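Local atomic coordinates of alcohol dehydrogenase, zinc-containing (Thermotoga maritima, PDB entry 1VJ0), a protein that binds two zinc ions per chain and probably acts as an oxidoreductase of the medium-chain, zinc-containing alcohol dehydrogenase family. Residues P100-V105 and V161-E166; I271-G276 and Y294-V299; K33-S38 and P143-C148; S347-H352 and E370-I375. All coordinates share one frame; numbering follows the deposited sequence.

Contact 1 of 4, residues P100-V105 and V161-E166; sequences PGDLIV and VLKVSE
Val105 and Leu162 form an antiparallel hydrogen-bonded pair, Val105 N to Leu162 O and Leu162 N to Val105 O both 2.9 Å, and next to it Ile104 and Lys163 make a non-hydrogen-bonded pair with CA atoms 4.4 Å apart. Val164 N adds a bond to Leu103 O, approaching from above the carbonyl plane, 44° out of it. Water 2 accepts from Leu103 N and donates to Val164 O, bridging the two backbones. On one face of the sheet CG2 of Val105 lies 4.1 Å from CG1 of Val164, the two side chains crossing at about a right angle, while Leu103 CB packs on Val164 CG2 at 3.7 Å. These strands belong to the GroES-like domain, where 103-106 lies between 78-86 and 161-164; helix 170-188 and Phe332 of helix 329-340 cover the Val105 face. On the other face Ile104 CB meets Val161 CG1 at 3.7 Å. The Lys163 chain, bent at chi3 (84°), passes over the carboxylate of Asp102; water 1 joins them, donating to OD2 and accepting from NZ. Direct salt bridges go elsewhere, from Lys163 to Glu96 and from Asp102 to Lys99.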
# COMPACT_ATOMS: atom_id res chain seq x y z
N PRO A 100 -30.66 7.87 26.39
CA PRO A 100 -31.94 7.19 26.09
C PRO A 100 -32.65 7.91 24.95
O PRO A 100 -32.68 9.13 24.91
CB PRO A 100 -32.74 7.33 27.40
CG PRO A 100 -31.68 7.49 28.47
CD PRO A 100 -30.52 8.21 27.81
N GLY A 101 -33.15 7.17 23.99
CA GLY A 101 -33.78 7.80 22.83
C GLY A 101 -32.90 7.89 21.59
O GLY A 101 -33.43 8.07 20.48
N ASP A 102 -31.57 7.82 21.74
CA ASP A 102 -30.69 7.79 20.57
C ASP A 102 -30.95 6.60 19.66
O ASP A 102 -31.18 5.49 20.14
CB ASP A 102 -29.22 7.76 20.96
CG ASP A 102 -28.73 9.08 21.55
OD1 ASP A 102 -29.39 10.12 21.39
OD2 ASP A 102 -27.68 9.16 22.21
N LEU A 103 -30.87 6.83 18.35
CA LEU A 103 -30.93 5.74 17.36
C LEU A 103 -29.52 5.33 17.11
O LEU A 103 -28.63 6.18 17.00
CB LEU A 103 -31.62 6.17 16.07
CG LEU A 103 -33.05 6.70 16.23
CD1 LEU A 103 -33.60 7.24 14.94
CD2 LEU A 103 -33.99 5.63 16.77
N ILE A 104 -29.31 4.02 17.05
CA ILE A 104 -28.00 3.46 16.82
C ILE A 104 -27.99 2.26 15.91
O ILE A 104 -29.00 1.55 15.75
CB ILE A 104 -27.32 3.10 18.18
CG1 ILE A 104 -28.06 1.96 18.91
CG2 ILE A 104 -27.20 4.33 19.02
CD1 ILE A 104 -27.23 1.33 20.08
N VAL A 105 -26.83 2.04 15.30
CA VAL A 105 -26.48 0.77 14.75
C VAL A 105 -25.13 0.37 15.36
O VAL A 105 -24.46 1.18 16.02
CB VAL A 105 -26.42 0.76 13.22
CG1 VAL A 105 -27.78 0.98 12.66
CG2 VAL A 105 -25.45 1.83 12.68
N VAL A 161 -20.41 1.14 18.39
CA VAL A 161 -21.70 1.72 18.11
C VAL A 161 -21.51 2.99 17.29
O VAL A 161 -20.52 3.74 17.44
CB VAL A 161 -22.42 2.04 19.44
CG1 VAL A 161 -23.78 2.65 19.18
CG2 VAL A 161 -22.54 0.77 20.32
N LEU A 162 -22.52 3.26 16.46
CA LEU A 162 -22.62 4.51 15.74
C LEU A 162 -24.07 5.04 15.88
O LEU A 162 -24.99 4.32 15.56
CB LEU A 162 -22.33 4.23 14.28
CG LEU A 162 -21.77 5.27 13.34
CD1 LEU A 162 -20.52 5.93 13.92
CD2 LEU A 162 -21.45 4.65 11.95
N LYS A 163 -24.21 6.26 16.39
CA LYS A 163 -25.44 7.02 16.42
C LYS A 163 -25.83 7.39 15.00
O LYS A 163 -24.98 7.81 14.21
CB LYS A 163 -25.26 8.36 17.13
CG LYS A 163 -25.61 8.39 18.54
CD LYS A 163 -25.26 9.75 19.17
CE LYS A 163 -26.36 10.76 18.92
NZ LYS A 163 -25.95 12.07 19.57
N VAL A 164 -27.12 7.27 14.72
CA VAL A 164 -27.69 7.66 13.45
C VAL A 164 -28.84 8.60 13.72
O VAL A 164 -29.15 8.92 14.88
CB VAL A 164 -28.12 6.45 12.59
CG1 VAL A 164 -26.94 5.59 12.21
CG2 VAL A 164 -29.21 5.63 13.30
N SER A 165 -29.48 9.11 12.67
CA SER A 165 -30.57 10.05 12.84
C SER A 165 -31.90 9.52 12.32
O SER A 165 -31.95 8.45 11.71
CB SER A 165 -30.26 11.33 12.10
OG SER A 165 -30.54 11.17 10.73
N GLU A 166 -32.96 10.29 12.53
CA GLU A 166 -34.30 9.90 12.04
C GLU A 166 -34.39 10.00 10.52
O GLU A 166 -35.38 9.55 9.94
CB GLU A 166 -35.38 10.74 12.70
CG GLU A 166 -35.29 10.67 14.22
CD GLU A 166 -36.37 11.41 14.94
OE1 GLU A 166 -36.63 12.61 14.62
OE2 GLU A 166 -36.95 10.79 15.87
O HOH W 1 -26.26 11.40 22.09
O HOH W 2 -29.83 9.38 17.48

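Contact 2 of 4, residues I271-G276 and Y294-V299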
# COMPACT_ATOMS: atom_id res chain seq x y z
N ILE A 271 -12.68 -8.79 -9.68
CA ILE A 271 -13.84 -9.66 -9.58
C ILE A 271 -14.22 -9.91 -8.13
O ILE A 271 -13.35 -10.17 -7.30
CB ILE A 271 -13.57 -10.99 -10.31
CG1 ILE A 271 -13.13 -10.67 -11.76
CG2 ILE A 271 -14.81 -11.86 -10.33
CD1 ILE A 271 -12.95 -11.88 -12.62
N LEU A 272 -15.53 -9.96 -7.86
CA LEU A 272 -16.05 -10.37 -6.56
C LEU A 272 -16.83 -11.66 -6.72
O LEU A 272 -17.81 -11.70 -7.49
CB LEU A 272 -17.00 -9.30 -6.01
CG LEU A 272 -17.69 -9.67 -4.69
CD1 LEU A 272 -16.66 -9.76 -3.56
CD2 LEU A 272 -18.76 -8.68 -4.40
N GLU A 273 -16.39 -12.72 -6.03
CA GLU A 273 -17.17 -13.93 -5.94
C GLU A 273 -18.19 -13.69 -4.83
O GLU A 273 -17.80 -13.53 -3.67
CB GLU A 273 -16.30 -15.18 -5.60
CG GLU A 273 -17.10 -16.48 -5.68
CD GLU A 273 -17.86 -16.75 -4.37
OE1 GLU A 273 -17.21 -16.65 -3.29
OE2 GLU A 273 -19.06 -17.07 -4.42
N ALA A 274 -19.48 -13.71 -5.19
CA ALA A 274 -20.57 -13.50 -4.25
C ALA A 274 -21.68 -14.51 -4.52
O ALA A 274 -22.90 -14.24 -4.34
CB ALA A 274 -21.06 -12.08 -4.37
N THR A 275 -21.29 -15.71 -4.96
CA THR A 275 -22.28 -16.75 -5.29
C THR A 275 -22.51 -17.73 -4.18
O THR A 275 -23.57 -18.34 -4.12
CB THR A 275 -21.88 -17.60 -6.56
OG1 THR A 275 -20.70 -18.35 -6.29
CG2 THR A 275 -21.50 -16.75 -7.76
N GLY A 276 -21.49 -17.99 -3.36
CA GLY A 276 -21.57 -19.12 -2.41
C GLY A 276 -21.18 -20.48 -2.96
O GLY A 276 -21.22 -21.49 -2.25
N TYR A 294 -8.95 -10.81 -7.51
CA TYR A 294 -10.16 -11.57 -7.33
C TYR A 294 -10.43 -11.71 -5.82
O TYR A 294 -9.73 -12.45 -5.17
CB TYR A 294 -9.94 -12.92 -7.95
CG TYR A 294 -11.14 -13.79 -8.26
CD1 TYR A 294 -12.43 -13.50 -7.83
CD2 TYR A 294 -10.96 -14.86 -9.10
CE1 TYR A 294 -13.50 -14.34 -8.16
CE2 TYR A 294 -12.03 -15.68 -9.44
CZ TYR A 294 -13.30 -15.41 -8.97
OH TYR A 294 -14.33 -16.23 -9.37
N SER A 295 -11.44 -11.01 -5.29
CA SER A 295 -11.86 -11.12 -3.92
C SER A 295 -12.91 -12.18 -3.86
O SER A 295 -13.93 -12.08 -4.54
CB SER A 295 -12.48 -9.82 -3.36
OG SER A 295 -11.44 -8.89 -3.02
N VAL A 296 -12.68 -13.18 -3.02
CA VAL A 296 -13.58 -14.29 -2.86
C VAL A 296 -14.26 -14.18 -1.50
O VAL A 296 -13.65 -14.40 -0.46
CB VAL A 296 -12.83 -15.63 -3.02
CG1 VAL A 296 -13.79 -16.74 -2.93
CG2 VAL A 296 -12.10 -15.65 -4.35
N ALA A 297 -15.55 -13.87 -1.53
CA ALA A 297 -16.29 -13.52 -0.29
C ALA A 297 -17.60 -14.29 -0.11
O ALA A 297 -18.17 -14.20 0.95
CB ALA A 297 -16.55 -12.05 -0.22
N GLY A 298 -18.07 -15.05 -1.09
CA GLY A 298 -19.44 -15.62 -0.99
C GLY A 298 -19.45 -17.02 -0.41
O GLY A 298 -20.37 -17.39 0.31
N VAL A 299 -18.46 -17.84 -0.77
CA VAL A 299 -18.38 -19.21 -0.25
C VAL A 299 -18.34 -19.18 1.27
O VAL A 299 -17.45 -18.56 1.89
CB VAL A 299 -17.18 -19.95 -0.79
CG1 VAL A 299 -17.14 -21.33 -0.22
CG2 VAL A 299 -17.20 -19.98 -2.34
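Glu273 OE1 accepts two N-H groups of the facing loop: Gly298 N at 2.9 Å, which comes from above the carboxylate plane, and Val299 N at 3.1 Å, which is met by the syn lone pair of OE1. OE2 takes three bonds from its own segment: Thr275 N at 2.7 Å, Gly276 N nearly along the C-O axis, and the Thr275 hydroxyl on the anti side. CG of Glu273 stands anti to the backbone N (chi1 -173°) and the chain bends at chi2 (-84°), turning the carboxylate between the two loops that follow the strands. Val296 CG1 and Val299 CG2 pack against OE1.

Behind this group the strands run parallel, with Ser295 N bonded to Ile271 O, Glu273 N to Ser295 O and Ala297 N to Glu273 O. Ile271 CG2 lies 3.5 Å from CE1 of Tyr294, whose ring also reaches Glu273 CB; the phenol hydroxyl is bonded to Gln202 of strand 198-202. Further out, helix 280-287 covers Ile271 and Glu273, and Val296 and Val299 pack on Val315 and Val310 of a second subunit. These are neighbouring strands of the Rossmann-type sheet, and their C-terminal loops meet here. Five donors on one buried carboxylate should favour its ionised form and fix its rotation, so this side chain joins the two loops alongside their backbone contacts.

Contact 3 of 4, residues K33-S38 and P143-C148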
# COMPACT_ATOMS: atom_id res chain seq x y z
N LYS A 33 -40.94 -16.32 23.59
CA LYS A 33 -40.73 -16.34 25.03
C LYS A 33 -40.63 -14.92 25.57
O LYS A 33 -40.18 -14.01 24.87
CB LYS A 33 -39.46 -17.13 25.35
CG LYS A 33 -39.23 -17.19 26.87
CD LYS A 33 -38.07 -18.11 27.26
CE LYS A 33 -38.34 -18.75 28.64
NZ LYS A 33 -37.22 -19.62 29.07
N GLU A 34 -41.02 -14.74 26.83
CA GLU A 34 -40.97 -13.43 27.48
C GLU A 34 -39.88 -13.42 28.51
O GLU A 34 -39.55 -14.47 29.07
CB GLU A 34 -42.32 -13.11 28.09
CG GLU A 34 -43.36 -12.92 27.01
CD GLU A 34 -44.75 -12.71 27.57
OE1 GLU A 34 -44.96 -12.90 28.80
OE2 GLU A 34 -45.65 -12.36 26.79
N PHE A 35 -39.30 -12.24 28.74
CA PHE A 35 -38.17 -12.06 29.68
C PHE A 35 -38.40 -10.78 30.49
O PHE A 35 -39.03 -9.87 30.01
CB PHE A 35 -36.86 -11.90 28.95
CG PHE A 35 -36.52 -13.05 28.05
CD1 PHE A 35 -37.01 -13.09 26.74
CD2 PHE A 35 -35.72 -14.08 28.49
CE1 PHE A 35 -36.70 -14.19 25.91
CE2 PHE A 35 -35.38 -15.16 27.66
CZ PHE A 35 -35.88 -15.23 26.39
N GLU A 36 -37.91 -10.70 31.72
CA GLU A 36 -38.03 -9.44 32.47
C GLU A 36 -36.60 -8.98 32.69
O GLU A 36 -35.76 -9.72 33.19
CB GLU A 36 -38.80 -9.61 33.81
CG GLU A 36 -38.64 -8.39 34.73
CD GLU A 36 -39.46 -8.40 36.01
OE1 GLU A 36 -40.04 -9.46 36.34
OE2 GLU A 36 -39.53 -7.34 36.69
N ILE A 37 -36.30 -7.76 32.26
CA ILE A 37 -34.93 -7.28 32.32
C ILE A 37 -34.88 -6.22 33.42
O ILE A 37 -35.65 -5.26 33.37
CB ILE A 37 -34.42 -6.71 30.99
CG1 ILE A 37 -34.56 -7.69 29.79
CG2 ILE A 37 -33.00 -6.30 31.15
CD1 ILE A 37 -33.96 -9.10 30.02
N SER A 38 -34.04 -6.45 34.44
CA SER A 38 -33.84 -5.48 35.53
C SER A 38 -32.41 -4.97 35.37
O SER A 38 -32.14 -4.13 34.50
CB SER A 38 -34.09 -6.14 36.87
OG SER A 38 -33.85 -5.23 37.92
N PRO A 143 -28.36 -11.66 31.06
CA PRO A 143 -29.69 -11.07 30.82
C PRO A 143 -30.34 -11.56 29.50
O PRO A 143 -31.31 -10.97 29.08
CB PRO A 143 -29.38 -9.59 30.77
CG PRO A 143 -28.01 -9.55 30.10
CD PRO A 143 -27.29 -10.72 30.66
N HIS A 144 -29.82 -12.66 28.93
CA HIS A 144 -30.50 -13.46 27.87
C HIS A 144 -30.50 -12.91 26.44
O HIS A 144 -30.29 -13.66 25.48
CB HIS A 144 -31.95 -13.76 28.24
CG HIS A 144 -32.12 -14.33 29.61
ND1 HIS A 144 -31.61 -15.56 29.97
CD2 HIS A 144 -32.76 -13.85 30.72
CE1 HIS A 144 -31.90 -15.80 31.25
NE2 HIS A 144 -32.61 -14.79 31.72
N LEU A 145 -30.76 -11.60 26.31
CA LEU A 145 -31.06 -10.95 25.02
C LEU A 145 -29.79 -10.61 24.26
O LEU A 145 -29.27 -9.47 24.33
CB LEU A 145 -31.93 -9.69 25.27
CG LEU A 145 -33.21 -9.91 26.09
CD1 LEU A 145 -33.91 -8.62 26.36
CD2 LEU A 145 -34.17 -10.93 25.42
N ARG A 146 -29.27 -11.61 23.52
CA ARG A 146 -27.98 -11.48 22.86
C ARG A 146 -28.11 -11.68 21.34
O ARG A 146 -27.13 -12.00 20.66
CB ARG A 146 -26.94 -12.42 23.45
CG ARG A 146 -26.59 -12.17 24.90
CD ARG A 146 -26.19 -10.76 25.23
NE ARG A 146 -25.59 -10.73 26.58
CZ ARG A 146 -24.94 -9.69 27.08
NH1 ARG A 146 -24.82 -8.58 26.37
NH2 ARG A 146 -24.44 -9.75 28.29
N GLY A 147 -29.31 -11.44 20.83
CA GLY A 147 -29.61 -11.52 19.42
C GLY A 147 -30.73 -10.55 19.05
O GLY A 147 -31.40 -10.04 19.94
N CYS A 148 -30.91 -10.30 17.75
CA CYS A 148 -31.82 -9.26 17.30
C CYS A 148 -33.27 -9.71 17.05
O CYS A 148 -34.12 -8.86 16.85
CB CYS A 148 -31.27 -8.63 16.03
SG CYS A 148 -29.70 -7.79 16.33
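Leu145 reaches from its loop to Phe35 and Ile37, two residues on the same side of strand 31-37. Its CB leads to CG with that atom anti to the carbonyl carbon (chi1 -53°), and there the chain forks. CG itself comes 4.1 Å from Ile37 CD1. The CD1 branch continues to Ile37, 3.6 Å from CG1, the two side chains meeting tip to tip. The CD2 branch lies over one face of the Phe35 ring, displaced toward the rim, in a CH-pi contact 4.2 Å from the ring centroid. Ile37 CD1 also touches the carbonyl O of Pro143 at 3.4 Å. Beside Leu145, the imidazole of His144 meets CD2 and CE2 of Phe35 obliquely, CD2 to CD2 3.7 Å, with the ring planes 36° apart; its ND1 is bonded to Cys139 O.

An inverse gamma turn centred on Leu145, after the cis peptide bond preceding Pro143, shapes the loop. The contact thereby packs the loop before strand 152-155 against the N-terminal hairpin of strands 16-22 and 31-37, and Ala18 of strand 16-22 also touches Leu145. With no hydrogen bond between the segments, cohesion here comes from van der Waals and CH-pi packing.

Contact 4 of 4, residues S347-H352 and E370-I375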
# COMPACT_ATOMS: atom_id res chain seq x y z
N SER A 347 -32.89 0.20 -0.61
CA SER A 347 -34.16 -0.27 -0.06
C SER A 347 -34.83 -1.23 -1.03
O SER A 347 -35.70 -1.99 -0.61
CB SER A 347 -35.15 0.85 0.31
OG SER A 347 -35.42 1.69 -0.80
N LYS A 348 -34.46 -1.19 -2.31
CA LYS A 348 -35.02 -2.11 -3.26
C LYS A 348 -34.74 -3.61 -2.95
O LYS A 348 -35.42 -4.50 -3.45
CB LYS A 348 -34.55 -1.76 -4.69
CG LYS A 348 -34.98 -0.36 -5.19
CD LYS A 348 -34.48 -0.11 -6.62
CE LYS A 348 -34.77 1.30 -7.07
NZ LYS A 348 -36.23 1.51 -7.30
N LEU A 349 -33.74 -3.89 -2.16
CA LEU A 349 -33.38 -5.23 -1.79
C LEU A 349 -34.35 -5.83 -0.76
O LEU A 349 -34.47 -7.05 -0.67
CB LEU A 349 -31.97 -5.24 -1.21
CG LEU A 349 -30.79 -5.25 -2.18
CD1 LEU A 349 -30.77 -4.06 -3.09
CD2 LEU A 349 -29.49 -5.29 -1.39
N ILE A 350 -35.06 -4.99 -0.02
CA ILE A 350 -35.99 -5.49 1.02
C ILE A 350 -37.29 -5.85 0.39
O ILE A 350 -38.01 -4.99 -0.07
CB ILE A 350 -36.17 -4.47 2.17
CG1 ILE A 350 -34.81 -4.22 2.82
CG2 ILE A 350 -37.22 -5.01 3.20
CD1 ILE A 350 -34.71 -2.95 3.61
N THR A 351 -37.56 -7.14 0.29
CA THR A 351 -38.75 -7.60 -0.39
C THR A 351 -39.88 -7.89 0.55
O THR A 351 -41.03 -7.92 0.10
CB THR A 351 -38.49 -8.85 -1.22
OG1 THR A 351 -37.79 -9.82 -0.46
CG2 THR A 351 -37.61 -8.53 -2.42
N HIS A 352 -39.57 -8.11 1.83
CA HIS A 352 -40.60 -8.52 2.79
C HIS A 352 -40.30 -7.89 4.14
O HIS A 352 -39.14 -7.87 4.57
CB HIS A 352 -40.55 -10.02 2.96
CG HIS A 352 -40.97 -10.79 1.73
ND1 HIS A 352 -40.12 -11.01 0.67
CD2 HIS A 352 -42.15 -11.35 1.39
CE1 HIS A 352 -40.76 -11.69 -0.26
NE2 HIS A 352 -41.99 -11.93 0.16
N GLU A 370 -38.22 -17.08 -1.98
CA GLU A 370 -39.33 -16.17 -2.25
C GLU A 370 -38.94 -14.74 -1.83
O GLU A 370 -39.42 -13.78 -2.40
CB GLU A 370 -40.56 -16.59 -1.46
CG GLU A 370 -41.85 -15.91 -1.88
CD GLU A 370 -43.07 -16.58 -1.28
OE1 GLU A 370 -43.02 -17.80 -0.97
OE2 GLU A 370 -44.10 -15.87 -1.09
N ALA A 371 -38.12 -14.61 -0.78
CA ALA A 371 -37.62 -13.30 -0.39
C ALA A 371 -36.17 -13.17 -0.81
O ALA A 371 -35.42 -14.15 -0.81
CB ALA A 371 -37.74 -13.09 1.13
N LEU A 372 -35.77 -11.93 -1.14
CA LEU A 372 -34.37 -11.58 -1.32
C LEU A 372 -33.79 -11.19 0.05
O LEU A 372 -32.72 -11.65 0.42
CB LEU A 372 -34.23 -10.44 -2.34
CG LEU A 372 -32.89 -9.79 -2.64
CD1 LEU A 372 -31.89 -10.80 -3.04
CD2 LEU A 372 -33.01 -8.76 -3.78
N LYS A 373 -34.51 -10.32 0.76
CA LYS A 373 -34.21 -9.94 2.12
C LYS A 373 -35.49 -9.64 2.89
O LYS A 373 -36.36 -8.91 2.42
CB LYS A 373 -33.28 -8.70 2.14
CG LYS A 373 -32.71 -8.41 3.45
CD LYS A 373 -31.53 -9.30 3.70
CE LYS A 373 -31.14 -9.29 5.12
NZ LYS A 373 -30.16 -10.38 5.25
N VAL A 374 -35.59 -10.24 4.07
CA VAL A 374 -36.66 -9.96 5.02
C VAL A 374 -36.13 -9.17 6.20
O VAL A 374 -35.07 -9.50 6.75
CB VAL A 374 -37.26 -11.23 5.63
CG1 VAL A 374 -38.46 -10.87 6.57
CG2 VAL A 374 -37.69 -12.20 4.52
N ILE A 375 -36.90 -8.17 6.59
CA ILE A 375 -36.73 -7.44 7.84
C ILE A 375 -37.86 -7.77 8.84
O ILE A 375 -39.04 -7.81 8.49
CB ILE A 375 -36.73 -5.93 7.54
CG1 ILE A 375 -35.62 -5.60 6.54
CG2 ILE A 375 -36.56 -5.10 8.83
CD1 ILE A 375 -34.20 -5.81 7.02
O HOH W 3 -43.80 -13.41 -1.04
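Hydrogen bonds centre on Thr351 and His352. Lys373 O accepts from Thr351 N at 3.0 Å, in the carbonyl plane, and more weakly from His352 N at 3.4 Å. Two residues after Lys373, Ile375 N donates to His352 O at 3.0 Å, within the parallel pairing of His352 with Val374. The Thr351 hydroxyl receives Leu372 N at 3.0 Å and lies 2.8 Å from His352 ND1 in a further hydrogen bond; OG1 sits between the backbone N and the carbonyl carbon (chi1 49°), which turns it to the other segment. At the far side of the imidazole, water 3 lies in the ring plane, bonded to NE2, and donates to Glu370 OE2.

Van der Waals packing flanks these bonds. Ala371 CB comes obliquely to the His352 ring, close at 3.2 Å from ND1. Leu372 rests on the carbonyl of Leu349, and both residues reach helix 206-217 of the Rossmann-type domain. An apolar pair forms where Ile350 CG2 meets Ile375 CG1 at 3.8 Å.

As for charge, the Lys373 side chain leads away to a salt bridge with Glu78, a ligand of the first zinc ion, and to a hydrogen bond with Val54 O. The backbone bonds thus fix the base of a second-shell lysine, whose positive charge would probably draw electron density from the Glu78 carboxylate and help to position it beside the metal.

Overall arrangement
Contact 3 crosses contact 1 along the chain, since segment 143-148 falls between 100-105 and 161-166; contact 2 and then contact 4 follow. Contacts 1 and 4, with centres about 23 Å apart, lie on the same mixed sheet: 103-106 pairs with 161-164, and 352-355 with 374-377. That sheet combines strands from early in the sequence with the C-terminal ones. Contact 3 joins the N-terminal hairpin to a loop leading into strand 152-155 of the sheet. Contact 2 belongs to the parallel Rossmann-type sheet, about 32 Å from contact 1 between centres and across the chain's centre. Contact 4, about 21 Å from contact 2 between centres, reaches the zinc ligand Glu78 and helix 206-217, linking the two domains.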